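Local structure of Serine/threonine-protein kinase Tel1 (Chaetomium thermophilum, 6SKY) at residues D2614-D2619 with G2659-V2664; A2620-V2625 with G2781-M2786. The protein probably phosphorylates serine and threonine residues of proteins, using ATP, to activate checkpoint signalling in response to DNA damage. All blocks are in the same frame, centred on the assembly; numbering follows the deposited sequence.

Contact 1. Residues D2614-D2619 with G2659-V2664; sequences DDLRQD and GLIEFV. With AGS (phosphothiophosphoric acid-adenylate ester), chain C.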
loop_
_atom_site.group_PDB
_atom_site.type_symbol
_atom_site.label_atom_id
_atom_site.label_comp_id
_atom_site.label_asym_id
_atom_site.label_seq_id
_atom_site.Cartn_x
_atom_site.Cartn_y
_atom_site.Cartn_z
ATOM N N ASP A 2614 35.673 31.006 20.177
ATOM C CA ASP A 2614 34.759 30.074 19.544
ATOM C C ASP A 2614 33.318 30.536 19.728
ATOM O O ASP A 2614 33.033 31.541 20.381
ATOM C CB ASP A 2614 34.956 28.674 20.116
ATOM C CG ASP A 2614 34.983 28.670 21.623
ATOM O OD1 ASP A 2614 34.908 29.763 22.219
ATOM O OD2 ASP A 2614 35.083 27.577 22.213
ATOM N N ASP A 2615 32.392 29.784 19.139
ATOM C CA ASP A 2615 30.962 30.050 19.256
ATOM C C ASP A 2615 30.288 28.782 19.759
ATOM O O ASP A 2615 30.021 27.862 18.983
ATOM C CB ASP A 2615 30.373 30.506 17.928
ATOM C CG ASP A 2615 30.418 32.010 17.762
ATOM O OD1 ASP A 2615 30.859 32.696 18.710
ATOM O OD2 ASP A 2615 30.014 32.506 16.688
ATOM N N LEU A 2616 30.023 28.735 21.056
ATOM C CA LEU A 2616 29.326 27.612 21.649
ATOM C C LEU A 2616 27.821 27.738 21.556
ATOM O O LEU A 2616 27.119 26.767 21.842
ATOM C CB LEU A 2616 29.713 27.451 23.115
ATOM C CG LEU A 2616 31.073 26.866 23.455
ATOM C CD1 LEU A 2616 32.113 27.943 23.454
ATOM C CD2 LEU A 2616 30.991 26.225 24.807
ATOM N N ARG A 2617 27.298 28.899 21.172
ATOM C CA ARG A 2617 25.853 29.009 21.056
ATOM C C ARG A 2617 25.340 28.253 19.840
ATOM O O ARG A 2617 24.241 27.696 19.881
ATOM C CB ARG A 2617 25.432 30.470 21.005
ATOM C CG ARG A 2617 24.041 30.689 21.514
ATOM C CD ARG A 2617 23.503 32.019 21.077
ATOM N NE ARG A 2617 22.193 32.269 21.661
ATOM C CZ ARG A 2617 21.043 32.043 21.042
ATOM N NH1 ARG A 2617 19.902 32.301 21.656
ATOM N NH2 ARG A 2617 21.030 31.565 19.813
ATOM N N GLN A 2618 26.124 28.195 18.767
ATOM C CA GLN A 2618 25.787 27.326 17.648
ATOM C C GLN A 2618 25.689 25.875 18.095
ATOM O O GLN A 2618 24.717 25.178 17.783
ATOM C CB GLN A 2618 26.833 27.468 16.547
ATOM C CG GLN A 2618 26.949 28.855 15.974
ATOM C CD GLN A 2618 25.691 29.288 15.271
ATOM O OE1 GLN A 2618 24.997 30.191 15.722
ATOM N NE2 GLN A 2618 25.389 28.643 14.160
ATOM N N ASP A 2619 26.696 25.407 18.832
ATOM C CA ASP A 2619 26.711 24.029 19.298
ATOM C C ASP A 2619 25.551 23.744 20.235
ATOM O O ASP A 2619 24.956 22.666 20.176
ATOM C CB ASP A 2619 28.033 23.725 19.989
ATOM C CG ASP A 2619 29.197 23.673 19.026
ATOM O OD1 ASP A 2619 29.033 24.096 17.868
ATOM O OD2 ASP A 2619 30.280 23.205 19.426
ATOM N N GLY A 2659 32.756 28.917 27.603
ATOM C CA GLY A 2659 31.657 28.039 27.944
ATOM C C GLY A 2659 32.120 26.876 28.781
ATOM O O GLY A 2659 33.313 26.656 28.986
ATOM N N LEU A 2660 31.141 26.140 29.279
ATOM C CA LEU A 2660 31.357 24.883 29.972
ATOM C C LEU A 2660 30.735 23.774 29.144
ATOM O O LEU A 2660 29.545 23.825 28.831
ATOM C CB LEU A 2660 30.735 24.901 31.360
ATOM C CG LEU A 2660 31.158 26.030 32.278
ATOM C CD1 LEU A 2660 30.420 25.896 33.569
ATOM C CD2 LEU A 2660 32.635 25.951 32.500
ATOM N N ILE A 2661 31.527 22.773 28.806
ATOM C CA ILE A 2661 31.045 21.621 28.063
ATOM C C ILE A 2661 31.113 20.404 28.963
ATOM O O ILE A 2661 32.086 20.213 29.693
ATOM C CB ILE A 2661 31.853 21.410 26.776
ATOM C CG1 ILE A 2661 31.862 22.692 25.971
ATOM C CG2 ILE A 2661 31.233 20.349 25.955
ATOM C CD1 ILE A 2661 32.527 22.550 24.659
ATOM N N GLU A 2662 30.069 19.595 28.925
ATOM C CA GLU A 2662 30.033 18.381 29.720
ATOM C C GLU A 2662 30.989 17.366 29.132
ATOM O O GLU A 2662 30.884 17.018 27.955
ATOM C CB GLU A 2662 28.623 17.821 29.748
ATOM C CG GLU A 2662 28.475 16.582 30.561
ATOM C CD GLU A 2662 27.170 15.880 30.294
ATOM O OE1 GLU A 2662 27.151 14.965 29.450
ATOM O OE2 GLU A 2662 26.156 16.244 30.918
ATOM N N PHE A 2663 31.930 16.900 29.939
ATOM C CA PHE A 2663 32.868 15.874 29.510
ATOM C C PHE A 2663 32.182 14.527 29.661
ATOM O O PHE A 2663 31.909 14.092 30.781
ATOM C CB PHE A 2663 34.142 15.952 30.339
ATOM C CG PHE A 2663 35.330 15.358 29.683
ATOM C CD1 PHE A 2663 36.102 16.104 28.830
ATOM C CD2 PHE A 2663 35.690 14.054 29.931
ATOM C CE1 PHE A 2663 37.200 15.560 28.224
ATOM C CE2 PHE A 2663 36.785 13.508 29.328
ATOM C CZ PHE A 2663 37.540 14.261 28.475
ATOM N N VAL A 2664 31.884 13.872 28.537
ATOM C CA VAL A 2664 31.094 12.649 28.565
ATOM C C VAL A 2664 31.889 11.549 29.252
ATOM O O VAL A 2664 33.083 11.360 28.989
ATOM C CB VAL A 2664 30.661 12.258 27.144
ATOM C CG1 VAL A 2664 29.816 11.023 27.182
ATOM C CG2 VAL A 2664 29.876 13.376 26.529
HETATM P PG AGS C . 40.604 20.391 16.766
HETATM S S1G AGS C . 40.483 18.962 15.446
HETATM O O2G AGS C . 39.240 21.118 16.899
HETATM O O3G AGS C . 41.689 21.413 16.331
HETATM P PB AGS C . 39.927 19.051 19.004
HETATM O O1B AGS C . 38.907 18.450 18.127
HETATM O O2B AGS C . 40.733 18.062 19.843
HETATM O O3B AGS C . 40.995 19.829 18.158
HETATM P PA AGS C . 39.362 19.855 21.561
HETATM O O1A AGS C . 40.471 20.659 22.086
HETATM O O2A AGS C . 37.995 20.183 22.160
HETATM O O3A AGS C . 39.215 20.037 20.003
HETATM O "O5'" AGS C . 39.732 18.352 21.801
HETATM C "C5'" AGS C . 39.855 17.882 23.149
HETATM C "C4'" AGS C . 39.879 16.379 23.162
HETATM O "O4'" AGS C . 38.831 15.895 24.021
HETATM C "C3'" AGS C . 39.648 15.705 21.816
HETATM O "O3'" AGS C . 40.339 14.465 21.740
HETATM C "C2'" AGS C . 38.134 15.517 21.785
HETATM O "O2'" AGS C . 37.777 14.366 21.035
HETATM C "C1'" AGS C . 37.795 15.304 23.260
HETATM N N9 AGS C . 36.536 15.914 23.657
HETATM C C8 AGS C . 36.030 17.109 23.229
HETATM N N7 AGS C . 34.873 17.418 23.756
HETATM C C5 AGS C . 34.601 16.351 24.594
HETATM C C6 AGS C . 33.517 16.066 25.442
HETATM N N6 AGS C . 32.464 16.870 25.595
HETATM N N1 AGS C . 33.555 14.914 26.139
HETATM C C2 AGS C . 34.606 14.107 25.991
HETATM N N3 AGS C . 35.683 14.268 25.222
HETATM C C4 AGS C . 35.617 15.417 24.543
#
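The Phe2663 ring and the adenine of the bound nucleotide form an offset (parallel-displaced) stack, with the C2 and N3 side of the base over the ring. AGS C2 sits 3.6 Å above the ring plane, over the ring centre. AGS N3 is also over this face, near Phe2663 CE1 and CZ. The backbone on both sides of Phe2663 reads the base. AGS N6 gives a hydrogen bond to Glu2662 O (2.8 Å), bent to 144° at the hydrogen. Val2664 N gives a straighter one to AGS N1, 3.1 Å long and 160°. This paired bonding is characteristic of a kinase hinge. With an alanine at Phe2663, the C2 and N3 side of the adenine would probably lose its aromatic cover, and the base would be freer to tilt.

Ile2661 joins the nucleotide to the helix. Its CG2 is anti to the backbone N and reaches AGS N6 at 3.7 Å. Its CG1 branch, beside the backbone N (chi1 -54°), turns to the start of helix 2616-2632. There Leu2616 comes across it obliquely, and Leu2616 CD2 meets Ile2661 CG1 at 3.8 Å. The same methyl rests on the backbone of the strand, with Leu2616 CD2 3.7 Å from Gly2659 CA. Gly2659 and Ile2661 make backbone hydrogen bonds to Lys2610 and Leu2608 of strand 2604-2611, and Leu2616 also touches Val2651 of the other neighbouring strand.

Between these two segments the join is buried apolar contact, with Leu2616 against Gly2659 and Ile2661. The two adenine hydrogen bonds from 2659-2664 use main-chain atoms. Base recognition here therefore depends on the path of the backbone, while the side chains of Ile2661 and Phe2663 shape the pocket around it.

Contact 2. Residues A2620-V2625 with G2781-M2786; sequences AIMEQV and GVAFEM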
loop_
_atom_site.group_PDB
_atom_site.type_symbol
_atom_site.label_atom_id
_atom_site.label_comp_id
_atom_site.label_asym_id
_atom_site.label_seq_id
_atom_site.Cartn_x
_atom_site.Cartn_y
_atom_site.Cartn_z
ATOM N N ALA A 2620 25.203 24.699 21.098
ATOM C CA ALA A 2620 24.118 24.481 22.048
ATOM C C ALA A 2620 22.763 24.457 21.356
ATOM O O ALA A 2620 21.918 23.603 21.653
ATOM C CB ALA A 2620 24.146 25.559 23.120
ATOM N N ILE A 2621 22.539 25.383 20.424
ATOM C CA ILE A 2621 21.307 25.385 19.648
ATOM C C ILE A 2621 21.156 24.084 18.877
ATOM O O ILE A 2621 20.077 23.481 18.852
ATOM C CB ILE A 2621 21.285 26.600 18.706
ATOM C CG1 ILE A 2621 21.123 27.890 19.490
ATOM C CG2 ILE A 2621 20.169 26.477 17.736
ATOM C CD1 ILE A 2621 19.779 28.043 20.078
ATOM N N MET A 2622 22.224 23.622 18.238
ATOM C CA MET A 2622 22.091 22.410 17.447
ATOM C C MET A 2622 21.952 21.172 18.316
ATOM O O MET A 2622 21.252 20.234 17.932
ATOM C CB MET A 2622 23.263 22.271 16.491
ATOM C CG MET A 2622 23.195 23.237 15.336
ATOM S SD MET A 2622 21.509 23.492 14.751
ATOM C CE MET A 2622 21.157 21.920 13.987
ATOM N N GLU A 2623 22.586 21.143 19.484
ATOM C CA GLU A 2623 22.349 20.041 20.405
ATOM C C GLU A 2623 20.889 19.990 20.825
ATOM O O GLU A 2623 20.297 18.909 20.913
ATOM C CB GLU A 2623 23.270 20.177 21.614
ATOM C CG GLU A 2623 23.087 19.112 22.669
ATOM C CD GLU A 2623 23.405 17.730 22.163
ATOM O OE1 GLU A 2623 24.372 17.587 21.399
ATOM O OE2 GLU A 2623 22.685 16.782 22.519
ATOM N N GLN A 2624 20.276 21.154 21.043
ATOM C CA GLN A 2624 18.861 21.186 21.402
ATOM C C GLN A 2624 17.974 20.703 20.259
ATOM O O GLN A 2624 17.008 19.964 20.482
ATOM C CB GLN A 2624 18.477 22.598 21.812
ATOM C CG GLN A 2624 17.037 22.765 22.168
ATOM C CD GLN A 2624 16.602 24.198 22.065
ATOM O OE1 GLN A 2624 15.533 24.571 22.537
ATOM N NE2 GLN A 2624 17.428 25.014 21.435
ATOM N N VAL A 2625 18.294 21.101 19.030
ATOM C CA VAL A 2625 17.509 20.671 17.872
ATOM C C VAL A 2625 17.595 19.161 17.691
ATOM O O VAL A 2625 16.585 18.484 17.448
ATOM C CB VAL A 2625 17.978 21.418 16.615
ATOM C CG1 VAL A 2625 17.551 20.687 15.376
ATOM C CG2 VAL A 2625 17.426 22.814 16.612
ATOM N N GLY A 2781 27.895 21.997 15.444
ATOM C CA GLY A 2781 27.577 23.341 15.012
ATOM C C GLY A 2781 27.559 23.584 13.519
ATOM O O GLY A 2781 26.927 24.536 13.060
ATOM N N VAL A 2782 28.255 22.752 12.750
ATOM C CA VAL A 2782 28.285 22.874 11.292
ATOM C C VAL A 2782 27.156 21.995 10.766
ATOM O O VAL A 2782 27.321 20.803 10.551
ATOM C CB VAL A 2782 29.642 22.480 10.716
ATOM C CG1 VAL A 2782 29.617 22.538 9.224
ATOM C CG2 VAL A 2782 30.712 23.380 11.250
ATOM N N ALA A 2783 25.989 22.589 10.571
ATOM C CA ALA A 2783 24.822 21.863 10.114
ATOM C C ALA A 2783 24.276 22.539 8.873
ATOM O O ALA A 2783 24.849 23.500 8.367
ATOM C CB ALA A 2783 23.757 21.782 11.207
ATOM N N PHE A 2784 23.158 22.022 8.376
ATOM C CA PHE A 2784 22.453 22.595 7.231
ATOM C C PHE A 2784 23.384 22.816 6.048
ATOM O O PHE A 2784 23.345 23.848 5.380
ATOM C CB PHE A 2784 21.744 23.882 7.624
ATOM C CG PHE A 2784 20.754 23.692 8.711
ATOM C CD1 PHE A 2784 19.631 22.934 8.503
ATOM C CD2 PHE A 2784 20.958 24.241 9.951
ATOM C CE1 PHE A 2784 18.727 22.742 9.503
ATOM C CE2 PHE A 2784 20.056 24.050 10.952
ATOM C CZ PHE A 2784 18.939 23.299 10.730
ATOM N N GLU A 2785 24.232 21.829 5.796
ATOM C CA GLU A 2785 25.104 21.757 4.630
ATOM C C GLU A 2785 26.148 22.861 4.595
ATOM O O GLU A 2785 26.704 23.146 3.538
ATOM C CB GLU A 2785 24.298 21.769 3.334
ATOM C CG GLU A 2785 23.077 20.890 3.341
ATOM C CD GLU A 2785 23.374 19.480 2.926
ATOM O OE1 GLU A 2785 24.495 19.010 3.187
ATOM O OE2 GLU A 2785 22.487 18.838 2.328
ATOM N N MET A 2786 26.448 23.488 5.732
ATOM C CA MET A 2786 27.511 24.484 5.774
ATOM C C MET A 2786 28.871 23.905 5.433
ATOM O O MET A 2786 29.817 24.671 5.246
ATOM C CB MET A 2786 27.607 25.121 7.156
ATOM C CG MET A 2786 26.440 25.964 7.576
ATOM S SD MET A 2786 26.614 26.470 9.296
ATOM C CE MET A 2786 24.901 26.592 9.786
#
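Met2622 reaches from helix 2616-2632 to the loop at Gly2781, Ala2783 and Phe2784. Its CB points toward the loop. CG stands beside the backbone N (chi1 -73°) and passes Gly2781 CA at 4.4 Å, a loose approach. The chain then bends at both chi2 and chi3, which turns its sulfur and methyl to the Phe2784 ring. SD lies 4.1 Å from Phe2784 CE2. The sulfur is 5.3 Å from the ring centroid and 65° off the ring normal, an oblique Met-aromatic contact. The tip, Met2622 CE, lies 3.8 Å from Ala2783 CB. It also meets Phe2784 CE2, at 3.9 Å.

A type I' beta turn from Ala2783 to Met2786 carries Phe2784. It is closed by the hydrogen bond from Met2786 N to Ala2783 O (3.1 Å). Phe2784 also meets the Trp2850 ring and touches Leu2839 and Val2906, so several helices and loops share this core.

Gly2781 ends the Asp-Leu-Gly sequence that begins at the magnesium ligand Asp2779. This corresponds to the DFG motif of protein kinases, where the activation loop begins. No hydrogen bond joins the two segments. The join therefore rests on the fit of the Met2622 sulfur and methyl against Ala2783 and Phe2784.

Contacts 1 and 2 use successive turns of helix 2616-2632, and their centres are about 12 Å apart. They meet directly where Asp2619 OD1 packs on Gly2781 CA. Contact 1 ties the start of the helix to the strand that leads into the hinge. Contact 2 ties its next turns to the loop after the magnesium ligand Asp2779. The side chain of Ile2661 is about 7 Å from that of Asp2779 and about 8 Å from the magnesium ion. Gly2781 CA lies about 10 Å from the magnesium ion and about 12 Å from the nearest atom of the nucleotide. The helix thus probably links the strand leading to the adenine site with the loop that follows the metal ligand.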